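Local coordinates for DUF917 domain-containing protein (Chromobacterium violaceum, PDB 2O3I) that is of unknown function but belongs to the two-domain S-Me-THD-like family, also known as DUF917, at residues C62-Y67 and G204-W209; P153-L158 and M208-P213. The protein carries 2 engineered substitutions. One frame throughout, in Å; residues are numbered along the deposited sequence.

Contact 1: C62-Y67 and G204-W209; sequences CVMVAY and GGLAMW
The selenomethionine methyl of Met64, CE, meets three side chains of 204-209. Met64 CE lies 3.5 Å from CG of Met208 and also touches CD2 of Leu206. The same Met64 CE approaches the Trp209 indole obliquely, 3.8 Å from its CZ3. CG of Met64 stands trans to the backbone N (chi1 178°), and bends at both later torsions bring CE across to the partner strand, a path open to an unbranched, flexible side chain. Met64 and Met208 run side by side, pointing the same way. Beneath them the backbones form an antiparallel ladder, two adjacent inner strands of a mixed sheet. Met64 and Met208 bond reciprocally, with Met64 N donating to Met208 O at 3.0 Å almost in line with the carbonyl. Ala66 and Leu206 do likewise, Leu206 N reaching Ala66 O at 2.8 Å. Val65 and Ala207 form the non-hydrogen-bonded pair between, where Ala207 CA approaches Met64 O at 3.3 Å in a CA-H...O contact. On their face small and beta-branched residues suit close packing by helix 81-96, which touches Val63, Val65 and Ala207. Pro107 covers Met64 and Ala66 on the other face. At the ladder's end, Tyr67 meets Gly204 O with its ring edge, while its hydroxyl is hydrogen-bonded to Glu161.

Contact 2: P153-L158 and M208-P213; sequences PTPAFL and MWMMSP
The indole of Trp209 carries the methyl CE of its own neighbour Met208 on one face, 3.6 Å above the plane and over the ring centre, while Pro153 comes in obliquely at the pyrrole end, its CA 3.4 Å from CD1 of Trp209. Tyr146 also stacks on this indole. The Phe157 ring is met obliquely by the methyl of Met210, with CE2 of Phe157 and CE of Met210 3.8 Å apart. CE of Met210 also rests against the Pro155 ring, 3.6 Å from its CD, and the Met210 side chain runs at about a right angle to those of Pro155 and Phe157. Its bend at chi3 (-90°) turns the methyl toward them, a task suited to the long, flexible methionine side chain, here selenomethionine. Met208 fills the neighbouring space: with chi1 62° and a bend at chi3 (-79°), its methyl CE comes back to Pro153 CB at 3.7 Å. Ala156, a bare methyl, lets Met208 CB come to 4.1 Å of its CB. One water joins the backbones, donating to Pro155 O at 2.9 Å and accepting from Met210 N; proline itself has no N-H to offer a partner strand. A cis peptide before Pro155 turns the chain into strand 156-159, which lies between strands 203-211 and 165-171; Ala156 is backbone hydrogen-bonded to Leu168 of the latter. Helix 81-96 packs on Phe157 and Met210, through Ala89, Ala90, Arg93 and Leu94, whereas helix 183-194 packs on Pro153 and Leu158.

Overall arrangement
Contacts 1 and 2 lie about 7 Å apart, centre to centre, and share Met208 and Trp209. Along the chain come 62-67, then 153-158, and finally strand 203-211, which slots between the two earlier strands so that it is the neighbour of each in one mixed sheet. Ala207 O and Phe157 N, probably hydrogen-bonded, link the contacts directly, as do Cys62 O and Met211 N. Because strands 61-69 and 156-159 belong to the N-terminal S-Me-THD-like sequence family and 203-211 to the C-terminal one, the sheet joins sequence from both. Helix 81-96 packs against both contacts, and no other chain of the assembly touches their segments.

Contact 1: C62-Y67 and G204-W209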
loop_
_atom_site.group_PDB
_atom_site.type_symbol
_atom_site.label_atom_id
_atom_site.label_comp_id
_atom_site.label_asym_id
_atom_site.label_seq_id
_atom_site.Cartn_x
_atom_site.Cartn_y
_atom_site.Cartn_z
ATOM N N CYS A 62 20.712 6.415 -13.489
ATOM C CA CYS A 62 20.799 5.154 -12.775
ATOM C C CYS A 62 19.584 4.936 -11.871
ATOM O O CYS A 62 18.907 5.893 -11.478
ATOM C CB CYS A 62 22.081 5.147 -11.932
ATOM S SG CYS A 62 22.440 3.607 -11.091
ATOM N N VAL A 63 19.300 3.676 -11.559
ATOM C CA VAL A 63 18.194 3.333 -10.670
ATOM C C VAL A 63 18.587 2.118 -9.841
ATOM O O VAL A 63 19.310 1.236 -10.315
ATOM C CB VAL A 63 16.907 2.955 -11.439
ATOM C CG1 VAL A 63 15.722 2.960 -10.484
ATOM C CG2 VAL A 63 16.674 3.917 -12.586
HETATM N N MSE A 64 18.109 2.077 -8.604
HETATM C CA MSE A 64 18.375 0.959 -7.714
HETATM C C MSE A 64 17.372 -0.120 -8.100
HETATM O O MSE A 64 16.201 0.188 -8.343
HETATM C CB MSE A 64 18.159 1.381 -6.259
HETATM C CG MSE A 64 18.354 0.273 -5.227
HETATM SE SE MSE A 64 16.824 -0.920 -5.026
HETATM C CE MSE A 64 16.094 -0.149 -3.385
ATOM N N VAL A 65 17.821 -1.370 -8.192
ATOM C CA VAL A 65 16.901 -2.451 -8.533
ATOM C C VAL A 65 17.146 -3.648 -7.634
ATOM O O VAL A 65 18.278 -3.904 -7.235
ATOM C CB VAL A 65 17.026 -2.885 -10.028
ATOM C CG1 VAL A 65 18.377 -3.557 -10.299
ATOM C CG2 VAL A 65 15.893 -3.823 -10.374
ATOM N N ALA A 66 16.083 -4.376 -7.301
ATOM C CA ALA A 66 16.219 -5.541 -6.434
ATOM C C ALA A 66 14.948 -6.370 -6.307
ATOM O O ALA A 66 13.926 -6.097 -6.944
ATOM C CB ALA A 66 16.667 -5.097 -5.040
ATOM N N TYR A 67 15.044 -7.404 -5.485
ATOM C CA TYR A 67 13.919 -8.268 -5.185
ATOM C C TYR A 67 13.574 -7.895 -3.746
ATOM O O TYR A 67 14.452 -7.559 -2.957
ATOM C CB TYR A 67 14.328 -9.743 -5.272
ATOM C CG TYR A 67 13.806 -10.465 -6.493
ATOM C CD1 TYR A 67 14.662 -11.218 -7.296
ATOM C CD2 TYR A 67 12.456 -10.420 -6.831
ATOM C CE1 TYR A 67 14.193 -11.910 -8.404
ATOM C CE2 TYR A 67 11.969 -11.116 -7.945
ATOM C CZ TYR A 67 12.847 -11.859 -8.725
ATOM O OH TYR A 67 12.383 -12.556 -9.819
ATOM N N GLY A 204 8.341 -9.443 -4.956
ATOM C CA GLY A 204 8.286 -8.702 -6.200
ATOM C C GLY A 204 9.526 -7.884 -6.505
ATOM O O GLY A 204 10.359 -7.646 -5.629
ATOM N N GLY A 205 9.648 -7.461 -7.759
ATOM C CA GLY A 205 10.779 -6.653 -8.146
ATOM C C GLY A 205 10.577 -5.222 -7.691
ATOM O O GLY A 205 9.442 -4.723 -7.638
ATOM N N LEU A 206 11.674 -4.558 -7.348
ATOM C CA LEU A 206 11.609 -3.167 -6.915
ATOM C C LEU A 206 12.584 -2.304 -7.697
ATOM O O LEU A 206 13.710 -2.713 -7.983
ATOM C CB LEU A 206 11.922 -3.052 -5.420
ATOM C CG LEU A 206 12.218 -1.654 -4.864
ATOM C CD1 LEU A 206 10.976 -0.771 -4.955
ATOM C CD2 LEU A 206 12.684 -1.781 -3.421
ATOM N N ALA A 207 12.136 -1.107 -8.046
ATOM C CA ALA A 207 12.969 -0.155 -8.763
ATOM C C ALA A 207 12.637 1.215 -8.185
ATOM O O ALA A 207 11.499 1.692 -8.286
ATOM C CB ALA A 207 12.670 -0.196 -10.263
HETATM N N MSE A 208 13.631 1.838 -7.559
HETATM C CA MSE A 208 13.435 3.150 -6.955
HETATM C C MSE A 208 14.746 3.927 -6.918
HETATM O O MSE A 208 15.791 3.427 -7.345
HETATM C CB MSE A 208 12.858 3.000 -5.534
HETATM C CG MSE A 208 13.750 2.245 -4.549
HETATM SE SE MSE A 208 12.869 1.942 -2.839
HETATM C CE MSE A 208 13.116 3.693 -2.051
ATOM N N TRP A 209 14.679 5.157 -6.417
ATOM C CA TRP A 209 15.855 6.011 -6.317
ATOM C C TRP A 209 16.529 6.301 -7.669
ATOM O O TRP A 209 17.751 6.184 -7.821
ATOM C CB TRP A 209 16.863 5.405 -5.324
ATOM C CG TRP A 209 16.506 5.663 -3.868
ATOM C CD1 TRP A 209 16.022 6.829 -3.340
ATOM C CD2 TRP A 209 16.681 4.770 -2.761
ATOM N NE1 TRP A 209 15.889 6.720 -1.980
ATOM C CE2 TRP A 209 16.286 5.468 -1.594
ATOM C CE3 TRP A 209 17.135 3.448 -2.641
ATOM C CZ2 TRP A 209 16.331 4.891 -0.317
ATOM C CZ3 TRP A 209 17.180 2.870 -1.369
ATOM C CH2 TRP A 209 16.780 3.594 -0.225
#

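Contact 2: P153-L158 and M208-P213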
loop_
_atom_site.group_PDB
_atom_site.type_symbol
_atom_site.label_atom_id
_atom_site.label_comp_id
_atom_site.label_asym_id
_atom_site.label_seq_id
_atom_site.Cartn_x
_atom_site.Cartn_y
_atom_site.Cartn_z
ATOM N N PRO A 153 12.926 8.960 -2.942
ATOM C CA PRO A 153 12.664 7.517 -2.956
ATOM C C PRO A 153 11.604 7.070 -3.955
ATOM O O PRO A 153 11.576 5.903 -4.354
ATOM C CB PRO A 153 12.251 7.232 -1.511
ATOM C CG PRO A 153 11.524 8.480 -1.132
ATOM C CD PRO A 153 12.444 9.565 -1.684
ATOM N N THR A 154 10.727 7.989 -4.349
ATOM C CA THR A 154 9.670 7.662 -5.301
ATOM C C THR A 154 9.770 8.616 -6.484
ATOM O O THR A 154 10.370 9.678 -6.382
ATOM C CB THR A 154 8.271 7.809 -4.674
ATOM O OG1 THR A 154 8.005 9.193 -4.433
ATOM C CG2 THR A 154 8.187 7.054 -3.364
ATOM N N PRO A 155 9.170 8.255 -7.624
ATOM C CA PRO A 155 8.400 7.046 -7.917
ATOM C C PRO A 155 9.126 5.739 -7.620
ATOM O O PRO A 155 10.308 5.581 -7.939
ATOM C CB PRO A 155 8.094 7.188 -9.403
ATOM C CG PRO A 155 8.066 8.661 -9.613
ATOM C CD PRO A 155 9.263 9.108 -8.819
ATOM N N ALA A 156 8.405 4.805 -7.004
ATOM C CA ALA A 156 8.953 3.490 -6.693
ATOM C C ALA A 156 8.141 2.501 -7.535
ATOM O O ALA A 156 6.927 2.656 -7.681
ATOM C CB ALA A 156 8.793 3.183 -5.219
ATOM N N PHE A 157 8.801 1.498 -8.099
ATOM C CA PHE A 157 8.087 0.540 -8.926
ATOM C C PHE A 157 8.205 -0.885 -8.388
ATOM O O PHE A 157 9.304 -1.375 -8.153
ATOM C CB PHE A 157 8.619 0.591 -10.366
ATOM C CG PHE A 157 8.544 1.960 -11.005
ATOM C CD1 PHE A 157 7.322 2.485 -11.436
ATOM C CD2 PHE A 157 9.689 2.732 -11.154
ATOM C CE1 PHE A 157 7.246 3.768 -12.008
ATOM C CE2 PHE A 157 9.629 4.011 -11.720
ATOM C CZ PHE A 157 8.402 4.531 -12.149
ATOM N N LEU A 158 7.059 -1.527 -8.172
ATOM C CA LEU A 158 7.004 -2.911 -7.713
ATOM C C LEU A 158 6.405 -3.712 -8.865
ATOM O O LEU A 158 5.403 -3.306 -9.453
ATOM C CB LEU A 158 6.123 -3.047 -6.474
ATOM C CG LEU A 158 6.696 -2.508 -5.169
ATOM C CD1 LEU A 158 5.608 -2.569 -4.101
ATOM C CD2 LEU A 158 7.922 -3.314 -4.753
HETATM N N MSE A 208 13.631 1.838 -7.559
HETATM C CA MSE A 208 13.435 3.150 -6.955
HETATM C C MSE A 208 14.746 3.927 -6.918
HETATM O O MSE A 208 15.791 3.427 -7.345
HETATM C CB MSE A 208 12.858 3.000 -5.534
HETATM C CG MSE A 208 13.750 2.245 -4.549
HETATM SE SE MSE A 208 12.869 1.942 -2.839
HETATM C CE MSE A 208 13.116 3.693 -2.051
ATOM N N TRP A 209 14.679 5.157 -6.417
ATOM C CA TRP A 209 15.855 6.011 -6.317
ATOM C C TRP A 209 16.529 6.301 -7.669
ATOM O O TRP A 209 17.751 6.184 -7.821
ATOM C CB TRP A 209 16.863 5.405 -5.324
ATOM C CG TRP A 209 16.506 5.663 -3.868
ATOM C CD1 TRP A 209 16.022 6.829 -3.340
ATOM C CD2 TRP A 209 16.681 4.770 -2.761
ATOM N NE1 TRP A 209 15.889 6.720 -1.980
ATOM C CE2 TRP A 209 16.286 5.468 -1.594
ATOM C CE3 TRP A 209 17.135 3.448 -2.641
ATOM C CZ2 TRP A 209 16.331 4.891 -0.317
ATOM C CZ3 TRP A 209 17.180 2.870 -1.369
ATOM C CH2 TRP A 209 16.780 3.594 -0.225
HETATM N N MSE A 210 15.722 6.676 -8.652
HETATM C CA MSE A 210 16.253 7.023 -9.963
HETATM C C MSE A 210 17.199 8.209 -9.755
HETATM O O MSE A 210 16.876 9.147 -9.022
HETATM C CB MSE A 210 15.117 7.414 -10.904
HETATM C CG MSE A 210 14.184 6.273 -11.266
HETATM SE SE MSE A 210 12.746 6.868 -12.429
HETATM C CE MSE A 210 11.459 7.332 -11.055
HETATM N N MSE A 211 18.366 8.170 -10.392
HETATM C CA MSE A 211 19.339 9.243 -10.224
HETATM C C MSE A 211 20.012 9.709 -11.511
HETATM O O MSE A 211 20.211 8.932 -12.452
HETATM C CB MSE A 211 20.437 8.804 -9.246
HETATM C CG MSE A 211 19.927 8.376 -7.870
HETATM SE SE MSE A 211 21.243 7.326 -6.879
HETATM C CE MSE A 211 20.655 7.651 -5.104
ATOM N N SER A 212 20.374 10.987 -11.526
ATOM C CA SER A 212 21.080 11.585 -12.644
ATOM C C SER A 212 22.537 11.389 -12.247
ATOM O O SER A 212 22.822 11.124 -11.084
ATOM C CB SER A 212 20.751 13.066 -12.744
ATOM N N PRO A 213 23.475 11.495 -13.201
ATOM C CA PRO A 213 24.890 11.310 -12.848
ATOM C C PRO A 213 25.372 12.247 -11.734
ATOM O O PRO A 213 26.312 11.930 -11.007
ATOM C CB PRO A 213 25.611 11.573 -14.171
ATOM C CG PRO A 213 24.623 11.076 -15.187
ATOM C CD PRO A 213 23.308 11.621 -14.661
HETATM O O HOH W 1 12.743 7.095 -7.780
#